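Local coordinates for TerD domain-containing protein (Streptomyces avermitilis, PDB 2QNG) that is of unknown function but binds calcium ions and belongs to the TerD family, at residues I30-L35 / V99-L104; R113-V118 / R191-R196; V162-R167 / T174-I179. All blocks are in the same frame, centred on the assembly; numbering follows the deposited sequence. Where two conformers were deposited one is given.

Interaction 1 of 3, residues I30-L35 / V99-L104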
loop_
_atom_site.group_PDB
_atom_site.type_symbol
_atom_site.label_atom_id
_atom_site.label_comp_id
_atom_site.label_asym_id
_atom_site.label_seq_id
_atom_site.Cartn_x
_atom_site.Cartn_y
_atom_site.Cartn_z
ATOM N N ILE A 30 8.278 12.805 8.813
ATOM C CA ILE A 30 8.324 11.339 8.745
ATOM C C ILE A 30 9.630 10.891 8.069
ATOM O O ILE A 30 9.953 11.379 6.986
ATOM C CB ILE A 30 7.094 10.790 7.955
ATOM C CG1 ILE A 30 5.756 11.233 8.585
ATOM C CG2 ILE A 30 7.157 9.273 7.832
ATOM C CD1 ILE A 30 5.573 10.850 10.068
ATOM N N ARG A 31 10.355 9.942 8.675
ATOM C CA ARG A 31 11.627 9.466 8.105
ATOM C C ARG A 31 11.577 8.028 7.550
ATOM O O ARG A 31 12.253 7.703 6.577
ATOM C CB ARG A 31 12.766 9.534 9.142
ATOM C CG ARG A 31 12.988 10.866 9.854
ATOM C CD ARG A 31 13.860 11.762 9.067
ATOM N NE ARG A 31 14.046 13.059 9.724
ATOM C CZ ARG A 31 15.005 13.343 10.604
ATOM N NH1 ARG A 31 15.906 12.431 10.962
ATOM N NH2 ARG A 31 15.065 14.559 11.114
ATOM N N LYS A 32 10.817 7.159 8.202
ATOM C CA LYS A 32 10.757 5.747 7.832
ATOM C C LYS A 32 9.399 5.242 8.260
ATOM O O LYS A 32 8.964 5.498 9.391
ATOM C CB LYS A 32 11.829 4.963 8.573
ATOM C CG LYS A 32 11.925 3.507 8.183
ATOM C CD LYS A 32 13.124 2.863 8.832
ATOM C CE LYS A 32 13.101 1.368 8.638
ATOM N NZ LYS A 32 14.231 0.704 9.338
ATOM N N VAL A 33 8.749 4.500 7.367
ATOM C CA VAL A 33 7.377 4.019 7.579
ATOM C C VAL A 33 7.361 2.510 7.375
ATOM O O VAL A 33 8.039 1.981 6.487
ATOM C CB VAL A 33 6.386 4.689 6.564
ATOM C CG1 VAL A 33 4.970 4.107 6.582
ATOM C CG2 VAL A 33 6.336 6.173 6.821
ATOM N N GLU A 34 6.565 1.839 8.190
ATOM C CA GLU A 34 6.256 0.436 7.959
ATOM C C GLU A 34 4.764 0.347 7.724
ATOM O O GLU A 34 3.997 0.867 8.521
ATOM C CB GLU A 34 6.652 -0.386 9.182
ATOM C CG GLU A 34 6.420 -1.913 9.144
ATOM C CD GLU A 34 6.244 -2.486 10.575
ATOM O OE1 GLU A 34 7.211 -2.283 11.362
ATOM O OE2 GLU A 34 5.144 -3.060 10.903
ATOM N N LEU A 35 4.355 -0.284 6.626
ATOM C CA LEU A 35 2.940 -0.557 6.396
ATOM C C LEU A 35 2.746 -2.072 6.531
ATOM O O LEU A 35 3.393 -2.833 5.828
ATOM C CB LEU A 35 2.546 -0.085 4.989
ATOM C CG LEU A 35 1.156 -0.488 4.492
ATOM C CD1 LEU A 35 -0.034 -0.177 5.408
ATOM C CD2 LEU A 35 0.925 0.149 3.130
ATOM N N VAL A 99 4.275 -7.022 4.934
ATOM C CA VAL A 99 4.855 -5.838 5.551
ATOM C C VAL A 99 5.766 -5.179 4.537
ATOM O O VAL A 99 6.552 -5.860 3.888
ATOM C CB VAL A 99 5.670 -6.195 6.827
ATOM C CG1 VAL A 99 6.220 -4.938 7.484
ATOM C CG2 VAL A 99 4.816 -7.011 7.828
HETATM N N MSE A 100 5.643 -3.858 4.418
HETATM C CA MSE A 100 6.540 -3.083 3.549
HETATM C C MSE A 100 7.166 -1.944 4.316
HETATM O O MSE A 100 6.534 -1.334 5.163
HETATM C CB MSE A 100 5.787 -2.525 2.346
HETATM C CG MSE A 100 6.652 -1.663 1.437
HETATM SE SE MSE A 100 5.674 -0.986 -0.113
HETATM C CE MSE A 100 5.438 -2.651 -1.156
ATOM N N THR A 101 8.432 -1.687 4.012
ATOM C CA THR A 101 9.175 -0.590 4.619
ATOM C C THR A 101 9.466 0.499 3.583
ATOM O O THR A 101 9.861 0.189 2.455
ATOM C CB THR A 101 10.489 -1.128 5.166
ATOM O OG1 THR A 101 10.199 -2.117 6.167
ATOM C CG2 THR A 101 11.342 -0.030 5.811
ATOM N N LEU A 102 9.239 1.764 3.977
ATOM C CA LEU A 102 9.534 2.895 3.110
ATOM C C LEU A 102 10.501 3.820 3.822
ATOM O O LEU A 102 10.133 4.481 4.778
ATOM C CB LEU A 102 8.242 3.639 2.751
ATOM C CG LEU A 102 7.180 2.703 2.115
ATOM C CD1 LEU A 102 6.155 2.199 3.131
ATOM C CD2 LEU A 102 6.479 3.432 1.006
ATOM N N GLU A 103 11.754 3.810 3.379
ATOM C CA GLU A 103 12.793 4.665 3.957
ATOM C C GLU A 103 12.712 6.024 3.288
ATOM O O GLU A 103 13.576 6.406 2.465
ATOM C CB GLU A 103 14.185 4.000 3.857
ATOM C CG GLU A 103 14.211 2.778 4.803
ATOM C CD GLU A 103 15.469 1.909 4.813
ATOM O OE1 GLU A 103 16.359 2.151 4.050
ATOM O OE2 GLU A 103 15.507 0.949 5.605
ATOM N N LEU A 104 11.677 6.774 3.657
ATOM C CA LEU A 104 11.371 8.017 2.958
ATOM C C LEU A 104 12.511 9.026 3.033
ATOM O O LEU A 104 12.791 9.756 2.068
ATOM C CB LEU A 104 10.110 8.652 3.546
ATOM C CG LEU A 104 8.780 7.893 3.353
ATOM C CD1 LEU A 104 7.642 8.623 3.997
ATOM C CD2 LEU A 104 8.476 7.643 1.882
#
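Val33 and Leu102 form a hydrogen-bonded pair between two antiparallel strands. Val33 N bonds to Leu102 O, and Leu102 N returns a nearly straight bond (171°) of 2.8 Å to Val33 O. Leu35 and Met100, a selenomethionine, repeat this pair of hydrogen bonds two residues further on. Between them Glu34 and Thr101 make the non-hydrogen-bonded pair. There Glu34 CA lies 3.3 Å from Met100 O, a CA-H...O contact.

Lys32, just before the strand, extends outward with CG anti to its backbone N (chi1 -175°) and a straight chain beyond. Its CB is near Leu102 O, and CG is 4.0 Å from that same oxygen. CD lies 4.2 Å from Glu103 CG, because the two side chains run side by side. CE reaches Thr101 CG2 at 3.6 Å. At the tip, NZ stands 4.0 Å from Glu103 OE2, a long salt bridge. Glu103 has firmer partners, Tyr83 at OE2 and Arg106 at OE1. Glu34 lays its CG 3.5 Å from Val99 CG1, and its carboxylate goes on to Arg138 and Arg140.

Glu34 and Thr101 lie on one face of the strand pair. Val33, Leu35, Met100 and Leu102 lie on the other, where Val33 CG1 meets Leu102 CD1. Leu104 and Ile30 continue this apolar side beyond the strand ends. Leu104 CD1 meets Val33 CG2 at 4.0 Å and also touches Ile30 CG2.

Strand 33-40 thus lies beside strand 98-102 in one sheet, with strand 82-86 next to the latter. The apolar face packs on the second sheet, against strands 51-59, 111-120 and 159-167.

Interaction 2 of 3, residues R113-V118 / R191-R196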
loop_
_atom_site.group_PDB
_atom_site.type_symbol
_atom_site.label_atom_id
_atom_site.label_comp_id
_atom_site.label_asym_id
_atom_site.label_seq_id
_atom_site.Cartn_x
_atom_site.Cartn_y
_atom_site.Cartn_z
ATOM N N ARG A 113 6.446 12.658 -3.770
ATOM C CA ARG A 113 5.226 12.056 -3.263
ATOM C C ARG A 113 5.305 10.552 -3.388
ATOM O O ARG A 113 5.883 10.029 -4.334
ATOM C CB ARG A 113 4.025 12.603 -4.040
ATOM C CG ARG A 113 2.664 12.040 -3.643
ATOM C CD ARG A 113 1.520 12.924 -4.227
ATOM N NE ARG A 113 0.192 12.371 -3.956
ATOM C CZ ARG A 113 -0.500 11.629 -4.819
ATOM N NH1 ARG A 113 -0.006 11.352 -6.019
ATOM N NH2 ARG A 113 -1.708 11.188 -4.478
ATOM N N VAL A 114 4.765 9.876 -2.374
ATOM C CA VAL A 114 4.680 8.414 -2.361
ATOM C C VAL A 114 3.260 8.053 -1.965
ATOM O O VAL A 114 2.722 8.610 -1.000
ATOM C CB VAL A 114 5.664 7.803 -1.326
ATOM C CG1 VAL A 114 5.534 6.253 -1.285
ATOM C CG2 VAL A 114 7.075 8.188 -1.678
ATOM N N VAL A 115 2.666 7.112 -2.704
ATOM C CA VAL A 115 1.343 6.602 -2.385
ATOM C C VAL A 115 1.469 5.123 -2.066
ATOM O O VAL A 115 2.176 4.397 -2.754
ATOM C CB VAL A 115 0.339 6.810 -3.558
ATOM C CG1 VAL A 115 -1.045 6.267 -3.186
ATOM C CG2 VAL A 115 0.224 8.316 -3.856
ATOM N N VAL A 116 0.811 4.689 -1.003
ATOM C CA VAL A 116 0.763 3.275 -0.671
ATOM C C VAL A 116 -0.653 2.737 -0.826
ATOM O O VAL A 116 -1.620 3.475 -0.661
ATOM C CB VAL A 116 1.289 2.994 0.764
ATOM C CG1 VAL A 116 2.772 3.189 0.812
ATOM C CG2 VAL A 116 0.627 3.895 1.796
ATOM N N GLY A 117 -0.760 1.463 -1.176
ATOM C CA GLY A 117 -2.074 0.858 -1.398
ATOM C C GLY A 117 -2.060 -0.622 -1.162
ATOM O O GLY A 117 -0.996 -1.228 -0.951
ATOM N N VAL A 118 -3.266 -1.197 -1.213
ATOM C CA VAL A 118 -3.460 -2.612 -1.005
ATOM C C VAL A 118 -4.397 -3.076 -2.109
ATOM O O VAL A 118 -5.484 -2.503 -2.280
ATOM C CB VAL A 118 -4.076 -2.908 0.380
ATOM C CG1 VAL A 118 -4.379 -4.394 0.559
ATOM C CG2 VAL A 118 -3.156 -2.401 1.497
ATOM N N ARG A 191 -1.124 1.566 -12.046
ATOM C CA ARG A 191 -0.889 2.657 -12.992
ATOM C C ARG A 191 -1.640 3.918 -12.610
ATOM O O ARG A 191 -1.235 5.020 -13.002
ATOM C CB ARG A 191 -1.299 2.269 -14.422
ATOM C CG ARG A 191 -0.656 1.010 -14.972
ATOM C CD ARG A 191 0.853 0.979 -14.880
ATOM N NE ARG A 191 1.518 2.143 -15.458
ATOM C CZ ARG A 191 2.721 2.587 -15.077
ATOM N NH1 ARG A 191 3.401 1.941 -14.131
ATOM N NH2 ARG A 191 3.248 3.654 -15.664
ATOM N N VAL A 192 -2.758 3.759 -11.894
ATOM C CA VAL A 192 -3.667 4.889 -11.634
ATOM C C VAL A 192 -3.683 5.352 -10.181
ATOM O O VAL A 192 -4.318 6.362 -9.848
ATOM C CB VAL A 192 -5.114 4.608 -12.139
ATOM C CG1 VAL A 192 -5.103 4.303 -13.625
ATOM C CG2 VAL A 192 -5.786 3.474 -11.332
HETATM N N MSE A 193 -2.961 4.633 -9.314
HETATM C CA MSE A 193 -3.051 4.905 -7.876
HETATM C C MSE A 193 -2.535 6.284 -7.431
HETATM O O MSE A 193 -2.772 6.689 -6.289
HETATM C CB MSE A 193 -2.342 3.802 -7.049
HETATM C CG MSE A 193 -0.846 3.712 -7.332
HETATM SE SE MSE A 193 -0.002 2.153 -6.540
HETATM C CE MSE A 193 -0.195 2.685 -4.678
ATOM N N GLY A 194 -1.835 6.995 -8.305
ATOM C CA GLY A 194 -1.368 8.334 -7.984
ATOM C C GLY A 194 -2.362 9.463 -8.173
ATOM O O GLY A 194 -2.057 10.602 -7.814
ATOM N N GLY A 195 -3.551 9.164 -8.708
ATOM C CA GLY A 195 -4.532 10.224 -8.998
ATOM C C GLY A 195 -4.910 11.056 -7.782
ATOM O O GLY A 195 -5.080 10.525 -6.691
ATOM N N ARG A 196 -5.058 12.369 -7.978
ATOM C CA ARG A 196 -5.353 13.297 -6.884
ATOM C C ARG A 196 -6.734 13.020 -6.288
ATOM O O ARG A 196 -7.648 12.609 -7.004
ATOM C CB ARG A 196 -5.290 14.734 -7.419
ATOM C CG ARG A 196 -4.818 15.792 -6.434
ATOM C CD ARG A 196 -4.949 17.192 -7.061
ATOM N NE ARG A 196 -3.738 17.685 -7.739
ATOM C CZ ARG A 196 -3.476 17.556 -9.046
ATOM N NH1 ARG A 196 -4.322 16.917 -9.856
ATOM N NH2 ARG A 196 -2.351 18.062 -9.551
HETATM O O HOH W 1 -3.707 8.887 -5.051
#
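Arg113 reaches from its strand to the carbonyl of Gly194. Its chain is extended from CG to NE, with CG anti to the backbone N (chi1 179°). NH1 donates to Gly194 O at 2.8 Å, on a lone pair in the carbonyl plane. NH2 adds a weak bond to the same oxygen at 3.4 Å. NH2 also donates to a water, which in turn donates to Met193 O and Gly195 O, both at 2.7 Å. One face of the guanidinium is covered by Val115 CG2, and NE makes a salt bridge with Glu164. With an alanine here, Gly194 O and the Glu164 carboxylate would probably lose their charged mate, and the water its donor.

Met193, a selenomethionine, holds CG between its backbone N and carbonyl carbon (chi1 63°) and bends at chi3 (-68°). It and Val115 run antiparallel alongside one another. The methyl CE ends 3.5 Å from Val115 O and 4.0 Å from Val115 CG1. It also lies 3.8 Å from Gly117 N, where a beta carbon on Gly117 would be tight.

A type I turn runs from Val192 to Gly195, on the C-terminal side of the helix that starts at residue 186. The segment 191-196 lies over strand 111-120 on the face turned away from the other sheet of the beta sandwich, so the C-terminal tail covers part of the outer face of this sheet.

Interaction 3 of 3, residues V162-R167 / T174-I179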
loop_
_atom_site.group_PDB
_atom_site.type_symbol
_atom_site.label_atom_id
_atom_site.label_comp_id
_atom_site.label_asym_id
_atom_site.label_seq_id
_atom_site.Cartn_x
_atom_site.Cartn_y
_atom_site.Cartn_z
ATOM N N VAL A 162 -4.113 3.708 0.715
ATOM C CA VAL A 162 -4.268 3.710 2.159
ATOM C C VAL A 162 -3.441 4.778 2.828
ATOM O O VAL A 162 -3.347 4.834 4.044
ATOM C CB VAL A 162 -4.007 2.305 2.780
ATOM C CG1 VAL A 162 -4.986 1.253 2.203
ATOM C CG2 VAL A 162 -2.532 1.821 2.635
ATOM N N GLY A 163 -2.857 5.653 2.033
ATOM C CA GLY A 163 -2.023 6.703 2.616
ATOM C C GLY A 163 -1.149 7.337 1.574
ATOM O O GLY A 163 -0.840 6.728 0.558
ATOM N N GLU A 164 -0.743 8.563 1.865
ATOM C CA GLU A 164 0.008 9.417 0.972
ATOM C C GLU A 164 1.091 10.091 1.805
ATOM O O GLU A 164 0.787 10.466 2.949
ATOM C CB GLU A 164 -0.963 10.492 0.470
ATOM C CG GLU A 164 -0.424 11.352 -0.601
ATOM C CD GLU A 164 -1.361 12.475 -0.979
ATOM O OE1 GLU A 164 -2.380 12.690 -0.290
ATOM O OE2 GLU A 164 -1.038 13.147 -1.948
ATOM N N PHE A 165 2.282 10.301 1.236
ATOM C CA PHE A 165 3.353 11.082 1.884
ATOM C C PHE A 165 3.815 12.095 0.873
ATOM O O PHE A 165 4.044 11.747 -0.280
ATOM C CB PHE A 165 4.509 10.170 2.279
ATOM C CG PHE A 165 4.090 9.076 3.222
ATOM C CD1 PHE A 165 4.106 9.287 4.605
ATOM C CD2 PHE A 165 3.636 7.848 2.729
ATOM C CE1 PHE A 165 3.695 8.289 5.493
ATOM C CE2 PHE A 165 3.224 6.849 3.624
ATOM C CZ PHE A 165 3.238 7.085 4.987
ATOM N N VAL A 166 3.922 13.358 1.304
ATOM C CA VAL A 166 4.321 14.459 0.422
ATOM C C VAL A 166 5.475 15.213 1.081
ATOM O O VAL A 166 5.421 15.467 2.291
ATOM C CB VAL A 166 3.138 15.423 0.158
ATOM C CG1 VAL A 166 3.549 16.560 -0.772
ATOM C CG2 VAL A 166 1.996 14.640 -0.445
ATOM N N ARG A 167 6.510 15.523 0.291
ATOM C CA ARG A 167 7.689 16.218 0.805
ATOM C C ARG A 167 7.673 17.652 0.311
ATOM O O ARG A 167 7.517 17.896 -0.894
ATOM C CB ARG A 167 8.951 15.469 0.360
ATOM C CG ARG A 167 10.238 16.240 0.328
ATOM C CD ARG A 167 11.216 15.434 -0.483
ATOM N NE ARG A 167 12.070 14.596 0.348
ATOM C CZ ARG A 167 12.766 13.552 -0.099
ATOM N NH1 ARG A 167 12.697 13.197 -1.379
ATOM N NH2 ARG A 167 13.527 12.860 0.738
ATOM N N THR A 174 5.347 14.771 5.013
ATOM C CA THR A 174 4.063 14.825 5.713
ATOM C C THR A 174 3.203 13.632 5.296
ATOM O O THR A 174 3.121 13.313 4.103
ATOM C CB THR A 174 3.286 16.153 5.385
ATOM O OG1 THR A 174 4.042 17.270 5.879
ATOM C CG2 THR A 174 1.846 16.189 6.013
ATOM N N PHE A 175 2.570 12.994 6.277
ATOM C CA PHE A 175 1.604 11.927 6.038
ATOM C C PHE A 175 0.200 12.515 5.939
ATOM O O PHE A 175 -0.221 13.297 6.799
ATOM C CB PHE A 175 1.684 10.892 7.170
ATOM C CG PHE A 175 0.597 9.864 7.147
ATOM C CD1 PHE A 175 0.349 9.096 6.019
ATOM C CD2 PHE A 175 -0.172 9.641 8.289
ATOM C CE1 PHE A 175 -0.666 8.119 6.025
ATOM C CE2 PHE A 175 -1.184 8.666 8.309
ATOM C CZ PHE A 175 -1.427 7.897 7.176
ATOM N N HIS A 176 -0.497 12.131 4.876
ATOM C CA HIS A 176 -1.881 12.521 4.632
ATOM C C HIS A 176 -2.739 11.263 4.719
ATOM O O HIS A 176 -2.734 10.438 3.786
ATOM C CB HIS A 176 -2.018 13.185 3.254
ATOM C CG HIS A 176 -1.336 14.512 3.149
ATOM N ND1 HIS A 176 -0.029 14.661 2.735
ATOM C CD2 HIS A 176 -1.784 15.763 3.422
ATOM C CE1 HIS A 176 0.297 15.944 2.748
ATOM N NE2 HIS A 176 -0.750 16.631 3.163
ATOM N N PRO A 177 -3.435 11.068 5.852
ATOM C CA PRO A 177 -4.301 9.904 5.977
ATOM C C PRO A 177 -5.478 9.921 5.015
ATOM O O PRO A 177 -5.942 10.968 4.573
ATOM C CB PRO A 177 -4.802 9.983 7.425
ATOM C CG PRO A 177 -4.681 11.423 7.774
ATOM C CD PRO A 177 -3.457 11.896 7.072
ATOM N N GLY A 178 -5.941 8.737 4.682
ATOM C CA GLY A 178 -7.133 8.633 3.860
ATOM C C GLY A 178 -7.088 7.316 3.145
ATOM O O GLY A 178 -6.051 6.921 2.630
ATOM N N ILE A 179 -8.206 6.609 3.179
ATOM C CA ILE A 179 -8.365 5.351 2.473
ATOM C C ILE A 179 -9.347 5.616 1.336
ATOM O O ILE A 179 -10.444 6.153 1.576
ATOM C CB ILE A 179 -8.991 4.260 3.371
ATOM C CG1 ILE A 179 -8.327 4.165 4.755
ATOM C CG2 ILE A 179 -9.087 2.926 2.624
ATOM C CD1 ILE A 179 -6.950 3.648 4.792
HETATM O O HOH W 2 -4.526 6.510 5.986
#
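Thr174 N bonds to Val166 O at 2.8 Å, almost straight at 175°, and Val166 N returns the bond to Thr174 O. Glu164 and His176 form the second hydrogen-bonded pair. Glu164 O takes a straight bond from His176 N at 2.9 Å, the N-H coming in tilted from the carbonyl plane. Phe175 CA adds a CA-H...O contact to this oxygen at 3.5 Å. The return bond, Glu164 N to His176 O, is weak at 3.3 Å.

Phe165 and Phe175 share one face. The ring planes lie 29° apart with the centres displaced, an offset pair with little overlap. Phe165 turns its CG anti to the carbonyl carbon (chi1 -59°), which lays CE1 against Phe175 CD1 at 3.5 Å. The edge of the Phe175 ring, at CE1, faces Gly163 CA, where a beta carbon would be tight.

On the other face Val166 CG2 sits 3.8 Å from His176 ND1, a nitrogen buried here with no partner in the model. Beyond His176 the direct backbone bonds stop, and a water links Val162 O to Gly178 N. Ile179 CD1 then packs 3.8 Å from Val162 CB.

This is the beta hairpin of strands 159-167 and 173-182, with the latter at the margin of its five-stranded antiparallel sheet.

Interactions 1 and 3 are both antiparallel strand pairings, one in each sheet of the sandwich. Interaction 1 is the more buried, while interaction 3 is partly open at a sheet margin. Interaction 2 is also buried, but joins a strand to the C-terminal tail through an arginine, a water and a methionine rather than by a ladder of backbone bonds. Interactions 2 and 3 share a sheet, because strands 111-120 and 159-167 are neighbours. A probable hydrogen bond between Val114 O and Phe165 N links their backbones. Interaction 1 meets both in the apolar interior: Leu102 and Leu35 pack on Val116, and Val33 and Leu104 on Phe165.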